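Local coordinates for computational Design of Enzyme (Synthetic construct, PDB 3TP4), which is of unknown activity but was computationally designed as an enzyme, probably to carry an activated serine-containing catalytic triad, on a scaffold related to family 26 glycosyl hydrolases, at residues 129-141 / 183-196. Numbering follows the deposited sequence.
Sequences DTLRAVLPGGSHH and WGAAYGSPGEYQEL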
ATOM      1  N   ASP A 129      -4.902  16.021  13.045  1.00 81.18           N
ATOM      2  CA  ASP A 129      -4.945  16.887  11.871  1.00 78.63           C
ATOM      3  C   ASP A 129      -3.583  17.002  11.189  1.00 64.82           C
ATOM      4  O   ASP A 129      -3.293  17.975  10.489  1.00 57.39           O
ATOM      5  CB  ASP A 129      -5.492  18.275  12.237  1.00 88.39           C
ATOM      6  CG  ASP A 129      -5.025  18.752  13.607  1.00 93.63           C
ATOM      7  OD1 ASP A 129      -3.833  18.559  13.944  1.00 94.01           O
ATOM      8  OD2 ASP A 129      -5.858  19.324  14.347  1.00 94.45           O
ATOM      9  N   THR A 130      -2.742  16.000  11.392  1.00 63.19           N
ATOM     10  CA  THR A 130      -1.430  16.019  10.767  1.00 65.73           C
ATOM     11  C   THR A 130      -1.539  15.540   9.318  1.00 56.00           C
ATOM     12  O   THR A 130      -0.585  15.635   8.554  1.00 54.06           O
ATOM     13  CB  THR A 130      -0.392  15.209  11.576  1.00 71.56           C
ATOM     14  OG1 THR A 130       0.829  15.085  10.831  1.00 70.44           O
ATOM     15  CG2 THR A 130      -0.937  13.836  11.906  1.00 76.24           C
ATOM     16  N   LEU A 131      -2.718  15.051   8.939  1.00 48.91           N
ATOM     17  CA  LEU A 131      -2.975  14.705   7.544  1.00 49.34           C
ATOM     18  C   LEU A 131      -2.924  15.984   6.703  1.00 43.29           C
ATOM     19  O   LEU A 131      -2.168  16.077   5.735  1.00 43.44           O
ATOM     20  CB  LEU A 131      -4.330  14.014   7.409  1.00 51.47           C
ATOM     21  CG  LEU A 131      -4.685  13.391   6.062  1.00 48.30           C
ATOM     22  CD1 LEU A 131      -3.603  12.435   5.607  1.00 46.62           C
ATOM     23  CD2 LEU A 131      -6.029  12.680   6.165  1.00 45.11           C
ATOM     24  N   ARG A 132      -3.704  16.984   7.103  1.00 36.54           N
ATOM     25  CA  ARG A 132      -3.635  18.313   6.486  1.00 44.84           C
ATOM     26  C   ARG A 132      -2.216  18.877   6.412  1.00 49.41           C
ATOM     27  O   ARG A 132      -1.840  19.519   5.433  1.00 55.71           O
ATOM     28  CB  ARG A 132      -4.527  19.285   7.262  1.00 58.78           C
ATOM     29  CG  ARG A 132      -4.369  20.751   6.881  1.00 71.53           C
ATOM     30  CD  ARG A 132      -5.060  21.643   7.912  1.00 84.57           C
ATOM     31  NE  ARG A 132      -6.363  21.107   8.304  1.00 93.32           N
ATOM     32  CZ  ARG A 132      -7.093  21.565   9.318  1.00 98.16           C
ATOM     33  NH1 ARG A 132      -6.654  22.575  10.056  1.00 96.63           N
ATOM     34  NH2 ARG A 132      -8.266  21.010   9.595  1.00101.90           N
ATOM     35  N   ALA A 133      -1.432  18.641   7.458  1.00 46.91           N
ATOM     36  CA  ALA A 133      -0.121  19.261   7.601  1.00 41.77           C
ATOM     37  C   ALA A 133       0.914  18.809   6.573  1.00 40.70           C
ATOM     38  O   ALA A 133       1.839  19.558   6.251  1.00 44.45           O
ATOM     39  CB  ALA A 133       0.418  19.041   9.018  1.00 41.43           C
ATOM     40  N   VAL A 134       0.775  17.586   6.074  1.00 31.88           N
ATOM     41  CA  VAL A 134       1.754  17.042   5.133  1.00 30.76           C
ATOM     42  C   VAL A 134       1.380  17.299   3.668  1.00 30.06           C
ATOM     43  O   VAL A 134       2.198  17.090   2.775  1.00 29.65           O
ATOM     44  CB  VAL A 134       2.002  15.521   5.356  1.00 31.75           C
ATOM     45  CG1 VAL A 134       2.553  15.260   6.753  1.00 33.70           C
ATOM     46  CG2 VAL A 134       0.725  14.718   5.116  1.00 30.45           C
ATOM     47  N   LEU A 135       0.152  17.752   3.425  1.00 29.18           N
ATOM     48  CA  LEU A 135      -0.282  18.069   2.059  1.00 27.57           C
ATOM     49  C   LEU A 135       0.466  19.293   1.534  1.00 31.95           C
ATOM     50  O   LEU A 135       1.071  20.034   2.313  1.00 34.21           O
ATOM     51  CB  LEU A 135      -1.798  18.297   1.994  1.00 25.97           C
ATOM     52  CG  LEU A 135      -2.617  17.034   2.275  1.00 34.29           C
ATOM     53  CD1 LEU A 135      -4.096  17.339   2.243  1.00 29.69           C
ATOM     54  CD2 LEU A 135      -2.270  15.937   1.272  1.00 34.86           C
ATOM     55  N   PRO A 136       0.439  19.506   0.208  1.00 34.36           N
ATOM     56  CA  PRO A 136       1.096  20.672  -0.396  1.00 36.28           C
ATOM     57  C   PRO A 136       0.629  21.973   0.259  1.00 39.70           C
ATOM     58  O   PRO A 136      -0.574  22.181   0.417  1.00 48.44           O
ATOM     59  CB  PRO A 136       0.625  20.607  -1.851  1.00 37.98           C
ATOM     60  CG  PRO A 136       0.421  19.152  -2.092  1.00 36.01           C
ATOM     61  CD  PRO A 136      -0.156  18.624  -0.810  1.00 33.72           C
ATOM     62  N   GLY A 137       1.574  22.826   0.639  1.00 42.77           N
ATOM     63  CA  GLY A 137       1.257  24.067   1.318  1.00 48.60           C
ATOM     64  C   GLY A 137       1.362  23.932   2.824  1.00 51.80           C
ATOM     65  O   GLY A 137       1.422  24.922   3.548  1.00 52.84           O
ATOM     66  N   GLY A 138       1.406  22.690   3.296  1.00 48.50           N
ATOM     67  CA  GLY A 138       1.349  22.416   4.717  1.00 44.51           C
ATOM     68  C   GLY A 138       2.623  22.687   5.482  1.00 49.79           C
ATOM     69  O   GLY A 138       3.717  22.753   4.914  1.00 46.49           O
ATOM     70  N   SER A 139       2.468  22.825   6.795  1.00 56.29           N
ATOM     71  CA  SER A 139       3.580  23.113   7.692  1.00 60.18           C
ATOM     72  C   SER A 139       4.625  22.008   7.681  1.00 58.66           C
ATOM     73  O   SER A 139       5.796  22.253   7.966  1.00 58.46           O
ATOM     74  CB  SER A 139       3.067  23.312   9.119  1.00 65.00           C
ATOM     75  OG  SER A 139       2.523  22.104   9.628  1.00 70.16           O
ATOM     76  N   HIS A 140       4.204  20.787   7.364  1.00 50.85           N
ATOM     77  CA  HIS A 140       5.141  19.670   7.341  1.00 45.63           C
ATOM     78  C   HIS A 140       5.294  19.010   5.964  1.00 34.12           C
ATOM     79  O   HIS A 140       5.812  17.906   5.866  1.00 36.24           O
ATOM     80  CB  HIS A 140       4.774  18.626   8.408  1.00 52.99           C
ATOM     81  CG  HIS A 140       5.146  19.027   9.806  1.00 59.57           C
ATOM     82  ND1 HIS A 140       6.244  18.510  10.464  1.00 60.73           N
ATOM     83  CD2 HIS A 140       4.566  19.894  10.669  1.00 55.04           C
ATOM     84  CE1 HIS A 140       6.323  19.042  11.670  1.00 56.95           C
ATOM     85  NE2 HIS A 140       5.318  19.885  11.821  1.00 55.14           N
ATOM     86  N   HIS A 141       4.860  19.681   4.899  1.00 33.00           N
ATOM     87  CA  HIS A 141       4.997  19.093   3.560  1.00 29.89           C
ATOM     88  C   HIS A 141       6.454  18.683   3.267  1.00 34.43           C
ATOM     89  O   HIS A 141       6.710  17.607   2.714  1.00 33.08           O
ATOM     90  CB  HIS A 141       4.477  20.045   2.484  1.00 35.54           C
ATOM     91  CG  HIS A 141       4.423  19.435   1.119  1.00 35.99           C
ATOM     92  ND1 HIS A 141       3.680  18.306   0.837  1.00 33.04           N
ATOM     93  CD2 HIS A 141       5.016  19.795  -0.044  1.00 37.24           C
ATOM     94  CE1 HIS A 141       3.825  17.996  -0.440  1.00 30.51           C
ATOM     95  NE2 HIS A 141       4.630  18.882  -0.998  1.00 33.87           N
ATOM     96  N   TRP A 183      -7.663   3.666   9.356  1.00 22.46           N
ATOM     97  CA  TRP A 183      -6.975   4.894   9.752  1.00 25.46           C
ATOM     98  C   TRP A 183      -8.035   5.946  10.021  1.00 26.17           C
ATOM     99  O   TRP A 183      -8.628   6.480   9.083  1.00 25.47           O
ATOM    100  CB  TRP A 183      -6.043   5.392   8.640  1.00 25.84           C
ATOM    101  CG  TRP A 183      -5.162   6.540   9.088  1.00 33.18           C
ATOM    102  CD1 TRP A 183      -4.995   6.996  10.368  1.00 34.84           C
ATOM    103  CD2 TRP A 183      -4.330   7.362   8.258  1.00 29.13           C
ATOM    104  NE1 TRP A 183      -4.111   8.053  10.385  1.00 34.90           N
ATOM    105  CE2 TRP A 183      -3.683   8.293   9.106  1.00 32.93           C
ATOM    106  CE3 TRP A 183      -4.063   7.401   6.883  1.00 25.60           C
ATOM    107  CZ2 TRP A 183      -2.792   9.253   8.621  1.00 36.09           C
ATOM    108  CZ3 TRP A 183      -3.175   8.354   6.403  1.00 29.38           C
ATOM    109  CH2 TRP A 183      -2.552   9.268   7.269  1.00 35.70           C
ATOM    110  N   GLY A 184      -8.304   6.230  11.292  1.00 24.79           N
ATOM    111  CA  GLY A 184      -9.354   7.178  11.635  1.00 29.45           C
ATOM    112  C   GLY A 184      -9.259   8.527  10.916  1.00 31.02           C
ATOM    113  O   GLY A 184     -10.269   9.086  10.489  1.00 32.43           O
ATOM    114  N   ALA A 185      -8.050   9.061  10.771  1.00 33.90           N
ATOM    115  CA  ALA A 185      -7.907  10.354  10.101  1.00 35.57           C
ATOM    116  C   ALA A 185      -8.348  10.281   8.638  1.00 28.28           C
ATOM    117  O   ALA A 185      -8.981  11.199   8.123  1.00 27.36           O
ATOM    118  CB  ALA A 185      -6.477  10.870  10.213  1.00 35.22           C
ATOM    119  N   ALA A 186      -8.031   9.173   7.976  1.00 26.23           N
ATOM    120  CA  ALA A 186      -8.380   9.008   6.563  1.00 25.32           C
ATOM    121  C   ALA A 186      -9.887   8.898   6.365  1.00 32.05           C
ATOM    122  O   ALA A 186     -10.461   9.474   5.428  1.00 29.25           O
ATOM    123  CB  ALA A 186      -7.648   7.779   5.956  1.00 25.01           C
ATOM    124  N   TYR A 187     -10.542   8.157   7.249  1.00 29.72           N
ATOM    125  CA  TYR A 187     -11.996   8.064   7.192  1.00 28.10           C
ATOM    126  C   TYR A 187     -12.656   9.402   7.550  1.00 24.36           C
ATOM    127  O   TYR A 187     -13.707   9.761   7.000  1.00 29.66           O
ATOM    128  CB  TYR A 187     -12.487   6.934   8.102  1.00 29.57           C
ATOM    129  CG  TYR A 187     -12.376   5.591   7.428  1.00 26.31           C
ATOM    130  CD1 TYR A 187     -11.205   4.853   7.502  1.00 29.78           C
ATOM    131  CD2 TYR A 187     -13.423   5.094   6.668  1.00 29.28           C
ATOM    132  CE1 TYR A 187     -11.095   3.633   6.871  1.00 34.19           C
ATOM    133  CE2 TYR A 187     -13.322   3.877   6.030  1.00 35.92           C
ATOM    134  CZ  TYR A 187     -12.156   3.152   6.136  1.00 35.39           C
ATOM    135  OH  TYR A 187     -12.050   1.938   5.503  1.00 42.34           O
ATOM    136  N   GLY A 188     -12.030  10.134   8.465  1.00 30.74           N
ATOM    137  CA  GLY A 188     -12.555  11.428   8.875  1.00 35.16           C
ATOM    138  C   GLY A 188     -12.447  12.473   7.778  1.00 37.55           C
ATOM    139  O   GLY A 188     -13.318  13.337   7.650  1.00 38.60           O
ATOM    140  N   SER A 189     -11.387  12.386   6.978  1.00 32.40           N
ATOM    141  CA  SER A 189     -11.182  13.316   5.865  1.00 31.27           C
ATOM    142  C   SER A 189     -10.654  12.583   4.631  1.00 25.51           C
ATOM    143  O   SER A 189      -9.461  12.646   4.323  1.00 24.75           O
ATOM    144  CB  SER A 189     -10.208  14.422   6.265  1.00 36.30           C
ATOM    145  OG  SER A 189     -10.217  15.454   5.292  1.00 37.37           O
ATOM    146  N   PRO A 190     -11.540  11.869   3.934  1.00 24.92           N
ATOM    147  CA  PRO A 190     -11.085  10.962   2.872  1.00 31.63           C
ATOM    148  C   PRO A 190     -10.499  11.708   1.679  1.00 33.45           C
ATOM    149  O   PRO A 190      -9.607  11.184   1.015  1.00 29.51           O
ATOM    150  CB  PRO A 190     -12.356  10.210   2.476  1.00 26.33           C
ATOM    151  CG  PRO A 190     -13.491  11.058   2.960  1.00 29.32           C
ATOM    152  CD  PRO A 190     -12.982  11.749   4.193  1.00 28.89           C
ATOM    153  N   GLY A 191     -10.978  12.918   1.429  1.00 24.50           N
ATOM    154  CA  GLY A 191     -10.448  13.734   0.344  1.00 28.25           C
ATOM    155  C   GLY A 191      -8.984  14.066   0.570  1.00 26.84           C
ATOM    156  O   GLY A 191      -8.188  14.095  -0.362  1.00 27.27           O
ATOM    157  N   GLU A 192      -8.619  14.312   1.823  1.00 25.70           N
ATOM    158  CA  GLU A 192      -7.245  14.643   2.150  1.00 23.42           C
ATOM    159  C   GLU A 192      -6.375  13.387   2.077  1.00 29.34           C
ATOM    160  O   GLU A 192      -5.220  13.440   1.642  1.00 27.07           O
ATOM    161  CB  GLU A 192      -7.159  15.295   3.535  1.00 29.22           C
ATOM    162  CG  GLU A 192      -7.767  16.705   3.618  1.00 28.84           C
ATOM    163  CD  GLU A 192      -7.535  17.342   4.990  1.00 34.40           C
ATOM    164  OE1 GLU A 192      -8.251  16.986   5.952  1.00 32.17           O
ATOM    165  OE2 GLU A 192      -6.629  18.182   5.111  1.00 38.19           O
ATOM    166  N   TYR A 193      -6.924  12.250   2.497  1.00 27.65           N
ATOM    167  CA  TYR A 193      -6.190  11.005   2.314  1.00 26.28           C
ATOM    168  C   TYR A 193      -5.914  10.754   0.822  1.00 26.95           C
ATOM    169  O   TYR A 193      -4.810  10.359   0.434  1.00 23.69           O
ATOM    170  CB  TYR A 193      -6.920   9.799   2.901  1.00 19.75           C
ATOM    171  CG  TYR A 193      -6.121   8.530   2.673  1.00 25.79           C
ATOM    172  CD1 TYR A 193      -5.060   8.209   3.494  1.00 23.33           C
ATOM    173  CD2 TYR A 193      -6.397   7.693   1.602  1.00 33.39           C
ATOM    174  CE1 TYR A 193      -4.308   7.077   3.287  1.00 26.36           C
ATOM    175  CE2 TYR A 193      -5.644   6.555   1.377  1.00 33.25           C
ATOM    176  CZ  TYR A 193      -4.609   6.251   2.229  1.00 26.55           C
ATOM    177  OH  TYR A 193      -3.849   5.140   2.016  1.00 25.31           O
ATOM    178  N   GLN A 194      -6.932  10.969  -0.002  1.00 25.60           N
ATOM    179  CA  GLN A 194      -6.806  10.729  -1.433  1.00 26.44           C
ATOM    180  C   GLN A 194      -5.735  11.631  -2.047  1.00 25.83           C
ATOM    181  O   GLN A 194      -4.954  11.185  -2.882  1.00 25.92           O
ATOM    182  CB  GLN A 194      -8.156  10.921  -2.133  1.00 25.66           C
ATOM    183  CG  GLN A 194      -9.169   9.828  -1.811  1.00 24.15           C
ATOM    184  CD  GLN A 194     -10.586  10.206  -2.199  1.00 29.15           C
ATOM    185  OE1 GLN A 194     -10.937  11.389  -2.252  1.00 29.13           O
ATOM    186  NE2 GLN A 194     -11.413   9.199  -2.471  1.00 25.39           N
ATOM    187  N   GLU A 195      -5.682  12.897  -1.639  1.00 23.90           N
ATOM    188  CA  GLU A 195      -4.663  13.773  -2.203  1.00 24.78           C
ATOM    189  C   GLU A 195      -3.277  13.391  -1.704  1.00 27.34           C
ATOM    190  O   GLU A 195      -2.302  13.520  -2.443  1.00 23.92           O
ATOM    191  CB  GLU A 195      -4.959  15.257  -1.942  1.00 25.32           C
ATOM    192  CG  GLU A 195      -6.231  15.737  -2.625  1.00 25.82           C
ATOM    193  CD  GLU A 195      -6.259  15.415  -4.123  1.00 27.70           C
ATOM    194  OE1 GLU A 195      -5.203  15.493  -4.791  1.00 25.63           O
ATOM    195  OE2 GLU A 195      -7.345  15.087  -4.628  1.00 26.89           O
ATOM    196  N   LEU A 196      -3.185  12.906  -0.463  1.00 22.76           N
ATOM    197  CA  LEU A 196      -1.897  12.463   0.075  1.00 25.54           C
ATOM    198  C   LEU A 196      -1.390  11.265  -0.727  1.00 26.32           C
ATOM    199  O   LEU A 196      -0.228  11.221  -1.129  1.00 25.56           O
ATOM    200  CB  LEU A 196      -2.013  12.070   1.562  1.00 25.00           C
ATOM    201  CG  LEU A 196      -0.865  11.235   2.152  1.00 27.47           C
ATOM    202  CD1 LEU A 196       0.455  11.981   2.093  1.00 26.89           C
ATOM    203  CD2 LEU A 196      -1.153  10.776   3.602  1.00 26.81           C
TER
HETATM  204  O   HOH W   1      -8.877  19.781   7.396  1.00 52.90           O
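Glu192 OE1, across from Arg132, is gripped twice: Ser189 OG donates to it over 2.6 Å, and a water gives it a longer bond of 3.2 Å. That water also accepts from Arg132 NH2 at 2.6 Å, so one water bridges the two side chains, though the Arg132 side chain is poorly ordered. Their direct touch is made by Arg132 CB, 3.2 Å from Glu192 OE2, while the charged groups stay beyond a salt bridge. In what is probably a TIM barrel, as in family 26 glycosyl hydrolases, the short, weakly bonded helix 130-134, part of the connection from strand 107-113 to helix 141-157, packs on the start of helix 190-207; the axes of 130-134 and of the opening turns 190-196 run 37° apart. The Ser189 bond meets the anti lone pair of OE1, on the side away from OE2, and should hold the carboxylate in place.

Next to this polar group Leu131 is a knob in a hole formed by Ala185, Ala186, Glu192 and Leu196. Its chi1 of -171° sets CG opposite the backbone N and sends the forked end across to the other segment. CD1 rests against both Leu196 CD2, 3.6 Å away, and Trp183 CH2, while CD2 lies 3.8 Å from Ala185 O. The two small alanines leave room for this branched leucine, and the aliphatic CB of Glu192 serves as a wall despite the charge farther out.

Leu135 continues the apolar seam, with CD1 against Glu192 CB and CD2 beside the backbone of Leu196. Leu144 of helix 141-157 touches both Val134 and Leu196, extending the seam into the next helix. Within 129-141, His141 ND1 donates to Val134 O at 2.7 Å, nearly straight at 173°, with the oxygen in the imidazole plane and Pro136 CA over the centre of one ring face.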